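Local coordinates for protein TNF receptor-associated factor 5 (Mus musculus, PDB 4GJH) that probably acts as a trimeric signalling adaptor that binds tumour necrosis factor receptor tails and relays immune signals through its TRAF domain, at residues C[103-114]-C[157-168]. Sequence-based numbering, arbitrary orientation.
Sequences TLMLLDQSGKKN and TYIKDDTLFLKV
Tyr-158 reaches past Leu-106 and Asp-108 to give its phenol OH to the backbone O of Asn-114, 2.8 Å away, so that one ring ties the loop following strand 101-106 to the 157-168 segment. The setting is the antiparallel beta-sandwich of the TRAF (MATH) domain, in which strands 101-106 and 164-170 are the central pair of one sheet, and it illustrates how a loop can be held by the arm that precedes the partner strand. Lys-167 N bonds Met-105 O and Leu-107 N bonds Phe-165 O; Met-105 N to Lys-167 O is weak. Past Leu-107 the first segment leaves strand 164-168 and meets residues 157-158, which precede the Lys-160 to Thr-163 type I' turn: a water bridges Phe-165 N to the carbonyls of Leu-107 and Tyr-158, and Gln-109 N bonds Thr-157 O (2.9 Å). Leu-106, with CG anti to its backbone N (chi1 164°), sends CD1 to Leu-166 CD2 and CD2 obliquely to the Tyr-158 ring, an off-centre CH-pi contact 4.1 Å from the centroid. Phe-145 also packs on Leu-106, whereas Leu-93 of a neighbouring subunit packs on Leu-107 and Phe-165. On the opposite sheet face, Met-105 lies beside the extended Lys-167, its CE methyl against CD and CE. Asp-108 OD1 takes Ser-110 N in an Asx turn, OD2 accepts Ser-110 OG and Asn-114 N, and a second water donates to OD1 while accepting from Thr-157 N at 2.8 Å.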
ATOM      1  N   THR C 103      16.589   3.838  15.282  1.00 43.02           N
ATOM      2  CA  THR C 103      16.289   3.293  16.595  1.00 39.69           C
ATOM      3  C   THR C 103      15.829   1.859  16.452  1.00 38.71           C
ATOM      4  O   THR C 103      15.004   1.548  15.600  1.00 42.33           O
ATOM      5  CB  THR C 103      15.222   4.111  17.336  1.00 41.42           C
ATOM      6  OG1 THR C 103      15.685   5.459  17.511  1.00 46.76           O
ATOM      7  CG2 THR C 103      14.945   3.490  18.702  1.00 44.47           C
ATOM      8  N   LEU C 104      16.396   1.000  17.288  1.00 41.26           N
ATOM      9  CA  LEU C 104      16.165  -0.433  17.268  1.00 44.21           C
ATOM     10  C   LEU C 104      15.475  -0.805  18.557  1.00 44.39           C
ATOM     11  O   LEU C 104      15.866  -0.320  19.620  1.00 48.18           O
ATOM     12  CB  LEU C 104      17.500  -1.166  17.201  1.00 40.81           C
ATOM     13  CG  LEU C 104      18.324  -0.915  15.940  1.00 39.85           C
ATOM     14  CD1 LEU C 104      19.639  -1.701  15.989  1.00 39.56           C
ATOM     15  CD2 LEU C 104      17.508  -1.324  14.742  1.00 35.00           C
ATOM     16  N   MET C 105      14.463  -1.665  18.473  1.00 40.24           N
ATOM     17  CA  MET C 105      13.654  -1.979  19.647  1.00 38.78           C
ATOM     18  C   MET C 105      13.168  -3.410  19.726  1.00 42.35           C
ATOM     19  O   MET C 105      12.902  -4.067  18.717  1.00 43.57           O
ATOM     20  CB  MET C 105      12.442  -1.068  19.731  1.00 38.96           C
ATOM     21  CG  MET C 105      12.749   0.391  19.954  1.00 44.04           C
ATOM     22  SD  MET C 105      11.209   1.292  20.239  1.00 58.75           S
ATOM     23  CE  MET C 105      11.043   2.114  18.651  1.00 53.92           C
ATOM     24  N   LEU C 106      13.065  -3.888  20.956  1.00 41.79           N
ATOM     25  CA  LEU C 106      12.366  -5.119  21.242  1.00 36.17           C
ATOM     26  C   LEU C 106      11.237  -4.685  22.155  1.00 43.65           C
ATOM     27  O   LEU C 106      11.462  -3.965  23.133  1.00 45.69           O
ATOM     28  CB  LEU C 106      13.284  -6.126  21.940  1.00 36.72           C
ATOM     29  CG  LEU C 106      12.615  -7.318  22.644  1.00 40.09           C
ATOM     30  CD1 LEU C 106      12.042  -8.329  21.648  1.00 33.40           C
ATOM     31  CD2 LEU C 106      13.579  -8.003  23.581  1.00 35.07           C
ATOM     32  N   LEU C 107      10.024  -5.107  21.829  1.00 39.17           N
ATOM     33  CA  LEU C 107       8.851  -4.514  22.452  1.00 44.58           C
ATOM     34  C   LEU C 107       8.392  -5.263  23.682  1.00 50.32           C
ATOM     35  O   LEU C 107       8.340  -6.497  23.692  1.00 50.50           O
ATOM     36  CB  LEU C 107       7.711  -4.409  21.437  1.00 42.94           C
ATOM     37  CG  LEU C 107       8.045  -3.511  20.242  1.00 42.61           C
ATOM     38  CD1 LEU C 107       6.850  -3.343  19.343  1.00 26.52           C
ATOM     39  CD2 LEU C 107       8.508  -2.168  20.757  1.00 39.93           C
ATOM     40  N   ASP C 108       8.058  -4.506  24.720  1.00 49.00           N
ATOM     41  CA  ASP C 108       7.510  -5.093  25.924  1.00 47.58           C
ATOM     42  C   ASP C 108       6.032  -5.334  25.711  1.00 53.75           C
ATOM     43  O   ASP C 108       5.251  -4.390  25.532  1.00 56.80           O
ATOM     44  CB  ASP C 108       7.727  -4.174  27.120  1.00 52.98           C
ATOM     45  CG  ASP C 108       7.100  -4.717  28.381  1.00 66.37           C
ATOM     46  OD1 ASP C 108       7.021  -5.964  28.529  1.00 61.01           O
ATOM     47  OD2 ASP C 108       6.683  -3.889  29.215  1.00 71.64           O
ATOM     48  N   GLN C 109       5.649  -6.603  25.723  1.00 54.90           N
ATOM     49  CA  GLN C 109       4.261  -6.971  25.475  1.00 54.68           C
ATOM     50  C   GLN C 109       3.403  -6.941  26.736  1.00 70.86           C
ATOM     51  O   GLN C 109       2.217  -7.235  26.673  1.00 74.00           O
ATOM     52  CB  GLN C 109       4.184  -8.350  24.832  1.00 44.13           C
ATOM     53  CG  GLN C 109       4.740  -8.388  23.427  1.00 39.81           C
ATOM     54  CD  GLN C 109       4.683  -9.779  22.817  1.00 49.94           C
ATOM     55  OE1 GLN C 109       5.717 -10.438  22.651  1.00 40.20           O
ATOM     56  NE2 GLN C 109       3.465 -10.234  22.469  1.00 42.35           N
ATOM     57  N   SER C 110       3.994  -6.569  27.868  1.00 67.55           N
ATOM     58  CA  SER C 110       3.282  -6.604  29.142  1.00 61.40           C
ATOM     59  C   SER C 110       2.280  -5.473  29.303  1.00 66.72           C
ATOM     60  O   SER C 110       1.384  -5.558  30.137  1.00 65.40           O
ATOM     61  CB  SER C 110       4.261  -6.512  30.300  1.00 64.12           C
ATOM     62  OG  SER C 110       4.361  -5.165  30.724  1.00 68.29           O
ATOM     63  N   GLY C 111       2.442  -4.406  28.530  1.00 71.01           N
ATOM     64  CA  GLY C 111       1.628  -3.220  28.724  1.00 63.57           C
ATOM     65  C   GLY C 111       2.362  -2.140  29.507  1.00 74.07           C
ATOM     66  O   GLY C 111       2.029  -0.954  29.402  1.00 66.24           O
ATOM     67  N   LYS C 112       3.364  -2.543  30.290  1.00 62.68           N
ATOM     68  CA  LYS C 112       4.203  -1.584  31.001  1.00 60.94           C
ATOM     69  C   LYS C 112       5.085  -0.816  30.017  1.00 67.50           C
ATOM     70  O   LYS C 112       5.831   0.092  30.401  1.00 65.15           O
ATOM     71  CB  LYS C 112       5.074  -2.288  32.045  1.00 64.78           C
ATOM     72  CG  LYS C 112       4.302  -2.993  33.146  1.00 75.91           C
ATOM     73  CD  LYS C 112       5.251  -3.761  34.071  1.00 88.96           C
ATOM     74  CE  LYS C 112       4.496  -4.661  35.041  1.00 84.99           C
ATOM     75  NZ  LYS C 112       3.584  -5.610  34.322  1.00 89.93           N
ATOM     76  N   LYS C 113       5.003  -1.195  28.745  1.00 70.44           N
ATOM     77  CA  LYS C 113       5.758  -0.523  27.693  1.00 64.00           C
ATOM     78  C   LYS C 113       7.225  -0.325  28.072  1.00 59.12           C
ATOM     79  O   LYS C 113       7.837   0.697  27.749  1.00 54.62           O
ATOM     80  CB  LYS C 113       5.099   0.812  27.332  1.00 59.12           C
ATOM     81  CG  LYS C 113       3.765   0.642  26.601  1.00 83.52           C
ATOM     82  CD  LYS C 113       3.259   1.953  26.014  1.00 89.59           C
ATOM     83  CE  LYS C 113       2.789   2.912  27.100  1.00 92.57           C
ATOM     84  NZ  LYS C 113       1.616   2.375  27.845  1.00 86.75           N
ATOM     85  N   ASN C 114       7.783  -1.313  28.761  1.00 57.23           N
ATOM     86  CA  ASN C 114       9.184  -1.266  29.142  1.00 63.43           C
ATOM     87  C   ASN C 114      10.084  -1.841  28.045  1.00 62.24           C
ATOM     88  O   ASN C 114      10.690  -2.904  28.207  1.00 59.43           O
ATOM     89  CB  ASN C 114       9.395  -2.028  30.443  1.00 64.09           C
ATOM     90  CG  ASN C 114      10.784  -1.836  31.000  1.00 75.53           C
ATOM     91  OD1 ASN C 114      11.435  -0.821  30.729  1.00 76.49           O
ATOM     92  ND2 ASN C 114      11.253  -2.811  31.776  1.00 76.78           N
ATOM     93  N   THR C 157       8.159 -10.281  29.554  1.00 59.92           N
ATOM     94  CA  THR C 157       7.105 -10.448  28.574  1.00 61.40           C
ATOM     95  C   THR C 157       7.614  -9.878  27.261  1.00 56.30           C
ATOM     96  O   THR C 157       6.941  -9.104  26.588  1.00 56.72           O
ATOM     97  CB  THR C 157       5.864  -9.659  28.993  1.00 67.84           C
ATOM     98  OG1 THR C 157       6.290  -8.492  29.712  1.00 77.34           O
ATOM     99  CG2 THR C 157       4.972 -10.497  29.887  1.00 63.69           C
ATOM    100  N   TYR C 158       8.834 -10.231  26.913  1.00 57.93           N
ATOM    101  CA  TYR C 158       9.331  -9.886  25.601  1.00 45.78           C
ATOM    102  C   TYR C 158       8.964 -11.032  24.677  1.00 45.47           C
ATOM    103  O   TYR C 158       8.788 -10.845  23.474  1.00 43.67           O
ATOM    104  CB  TYR C 158      10.836  -9.660  25.635  1.00 36.38           C
ATOM    105  CG  TYR C 158      11.237  -8.439  26.422  1.00 44.33           C
ATOM    106  CD1 TYR C 158      10.796  -7.171  26.048  1.00 48.20           C
ATOM    107  CD2 TYR C 158      12.065  -8.543  27.529  1.00 45.36           C
ATOM    108  CE1 TYR C 158      11.168  -6.044  26.761  1.00 53.52           C
ATOM    109  CE2 TYR C 158      12.451  -7.425  28.235  1.00 39.21           C
ATOM    110  CZ  TYR C 158      12.002  -6.181  27.855  1.00 55.45           C
ATOM    111  OH  TYR C 158      12.388  -5.067  28.569  1.00 56.03           O
ATOM    112  N   ILE C 159       8.829 -12.223  25.246  1.00 36.89           N
ATOM    113  CA  ILE C 159       8.260 -13.318  24.487  1.00 36.92           C
ATOM    114  C   ILE C 159       6.926 -13.759  25.080  1.00 47.57           C
ATOM    115  O   ILE C 159       6.822 -14.102  26.262  1.00 38.83           O
ATOM    116  CB  ILE C 159       9.175 -14.526  24.405  1.00 30.53           C
ATOM    117  CG1 ILE C 159      10.567 -14.121  23.929  1.00 36.63           C
ATOM    118  CG2 ILE C 159       8.565 -15.570  23.462  1.00 41.67           C
ATOM    119  CD1 ILE C 159      11.476 -15.330  23.713  1.00 36.38           C
ATOM    120  N   LYS C 160       5.905 -13.754  24.233  1.00 42.05           N
ATOM    121  CA  LYS C 160       4.590 -14.168  24.644  1.00 38.37           C
ATOM    122  C   LYS C 160       4.052 -15.083  23.573  1.00 47.06           C
ATOM    123  O   LYS C 160       4.052 -14.729  22.398  1.00 48.53           O
ATOM    124  CB  LYS C 160       3.699 -12.946  24.808  1.00 39.71           C
ATOM    125  CG  LYS C 160       2.387 -13.202  25.515  1.00 34.15           C
ATOM    126  CD  LYS C 160       1.870 -11.887  26.100  1.00 44.35           C
ATOM    127  CE  LYS C 160       0.512 -12.046  26.776  1.00 58.20           C
ATOM    128  NZ  LYS C 160      -0.619 -12.134  25.799  1.00 65.77           N
ATOM    129  N   ASP C 161       3.606 -16.265  23.983  1.00 46.15           N
ATOM    130  CA  ASP C 161       3.081 -17.261  23.054  1.00 46.03           C
ATOM    131  C   ASP C 161       4.115 -17.568  21.985  1.00 48.30           C
ATOM    132  O   ASP C 161       3.777 -17.702  20.795  1.00 45.21           O
ATOM    133  CB  ASP C 161       1.783 -16.784  22.386  1.00 38.84           C
ATOM    134  CG  ASP C 161       0.779 -16.236  23.390  1.00 61.73           C
ATOM    135  OD1 ASP C 161       0.752 -16.716  24.547  1.00 56.35           O
ATOM    136  OD2 ASP C 161       0.012 -15.318  23.024  1.00 69.96           O
ATOM    137  N   ASP C 162       5.374 -17.655  22.412  1.00 44.16           N
ATOM    138  CA  ASP C 162       6.451 -18.079  21.526  1.00 38.71           C
ATOM    139  C   ASP C 162       6.678 -17.082  20.395  1.00 46.23           C
ATOM    140  O   ASP C 162       7.212 -17.441  19.342  1.00 39.91           O
ATOM    141  CB  ASP C 162       6.146 -19.464  20.945  1.00 37.90           C
ATOM    142  CG  ASP C 162       7.407 -20.217  20.517  1.00 52.69           C
ATOM    143  OD1 ASP C 162       8.490 -19.985  21.130  1.00 44.55           O
ATOM    144  OD2 ASP C 162       7.313 -21.042  19.568  1.00 50.96           O
ATOM    145  N   THR C 163       6.261 -15.832  20.594  1.00 42.32           N
ATOM    146  CA  THR C 163       6.529 -14.807  19.592  1.00 37.52           C
ATOM    147  C   THR C 163       6.885 -13.452  20.204  1.00 45.18           C
ATOM    148  O   THR C 163       6.313 -13.050  21.230  1.00 43.94           O
ATOM    149  CB  THR C 163       5.360 -14.596  18.617  1.00 44.10           C
ATOM    150  OG1 THR C 163       4.693 -13.388  18.975  1.00 54.77           O
ATOM    151  CG2 THR C 163       4.357 -15.789  18.601  1.00 28.76           C
ATOM    152  N   LEU C 164       7.837 -12.765  19.557  1.00 39.40           N
ATOM    153  CA  LEU C 164       8.321 -11.446  19.978  1.00 31.21           C
ATOM    154  C   LEU C 164       8.208 -10.437  18.842  1.00 37.31           C
ATOM    155  O   LEU C 164       8.096 -10.806  17.676  1.00 42.02           O
ATOM    156  CB  LEU C 164       9.778 -11.520  20.420  1.00 31.71           C
ATOM    157  CG  LEU C 164      10.815 -11.968  19.368  1.00 39.94           C
ATOM    158  CD1 LEU C 164      11.212 -10.850  18.408  1.00 40.93           C
ATOM    159  CD2 LEU C 164      12.071 -12.538  20.033  1.00 31.56           C
ATOM    160  N   PHE C 165       8.272  -9.157  19.183  1.00 32.97           N
ATOM    161  CA  PHE C 165       8.137  -8.111  18.186  1.00 36.32           C
ATOM    162  C   PHE C 165       9.339  -7.190  18.204  1.00 39.23           C
ATOM    163  O   PHE C 165       9.697  -6.646  19.253  1.00 43.59           O
ATOM    164  CB  PHE C 165       6.860  -7.291  18.435  1.00 39.19           C
ATOM    165  CG  PHE C 165       5.592  -8.068  18.228  1.00 37.68           C
ATOM    166  CD1 PHE C 165       4.920  -8.012  17.024  1.00 34.21           C
ATOM    167  CD2 PHE C 165       5.084  -8.870  19.232  1.00 37.47           C
ATOM    168  CE1 PHE C 165       3.754  -8.727  16.826  1.00 36.44           C
ATOM    169  CE2 PHE C 165       3.921  -9.588  19.045  1.00 41.86           C
ATOM    170  CZ  PHE C 165       3.254  -9.514  17.835  1.00 42.39           C
ATOM    171  N   LEU C 166       9.956  -7.007  17.041  1.00 32.96           N
ATOM    172  CA  LEU C 166      11.049  -6.048  16.923  1.00 38.27           C
ATOM    173  C   LEU C 166      10.581  -4.847  16.139  1.00 34.44           C
ATOM    174  O   LEU C 166       9.763  -4.961  15.241  1.00 40.39           O
ATOM    175  CB  LEU C 166      12.279  -6.644  16.229  1.00 36.42           C
ATOM    176  CG  LEU C 166      12.704  -7.966  16.824  1.00 34.93           C
ATOM    177  CD1 LEU C 166      13.747  -8.707  15.998  1.00 26.73           C
ATOM    178  CD2 LEU C 166      13.048  -7.803  18.296  1.00 38.63           C
ATOM    179  N   LYS C 167      11.132  -3.693  16.474  1.00 34.39           N
ATOM    180  CA  LYS C 167      10.746  -2.463  15.831  1.00 39.62           C
ATOM    181  C   LYS C 167      11.963  -1.663  15.409  1.00 36.52           C
ATOM    182  O   LYS C 167      12.856  -1.422  16.196  1.00 43.71           O
ATOM    183  CB  LYS C 167       9.872  -1.631  16.774  1.00 38.68           C
ATOM    184  CG  LYS C 167       9.468  -0.280  16.202  1.00 45.66           C
ATOM    185  CD  LYS C 167       8.432   0.413  17.083  1.00 49.74           C
ATOM    186  CE  LYS C 167       8.286   1.878  16.691  1.00 56.57           C
ATOM    187  NZ  LYS C 167       7.091   2.512  17.296  1.00 73.50           N
ATOM    188  N   VAL C 168      11.991  -1.249  14.155  1.00 38.60           N
ATOM    189  CA  VAL C 168      12.991  -0.303  13.695  1.00 33.16           C
ATOM    190  C   VAL C 168      12.293   0.990  13.334  1.00 40.46           C
ATOM    191  O   VAL C 168      11.221   0.979  12.729  1.00 45.72           O
ATOM    192  CB  VAL C 168      13.723  -0.817  12.459  1.00 41.94           C
ATOM    193  CG1 VAL C 168      14.731   0.211  11.981  1.00 34.51           C
ATOM    194  CG2 VAL C 168      14.416  -2.163  12.764  1.00 38.10           C
TER
HETATM  195  O   HOH W   1       8.375  -8.699  21.744  1.00 36.47           O
HETATM  196  O   HOH W   2       8.628  -7.538  29.802  1.00 35.56           O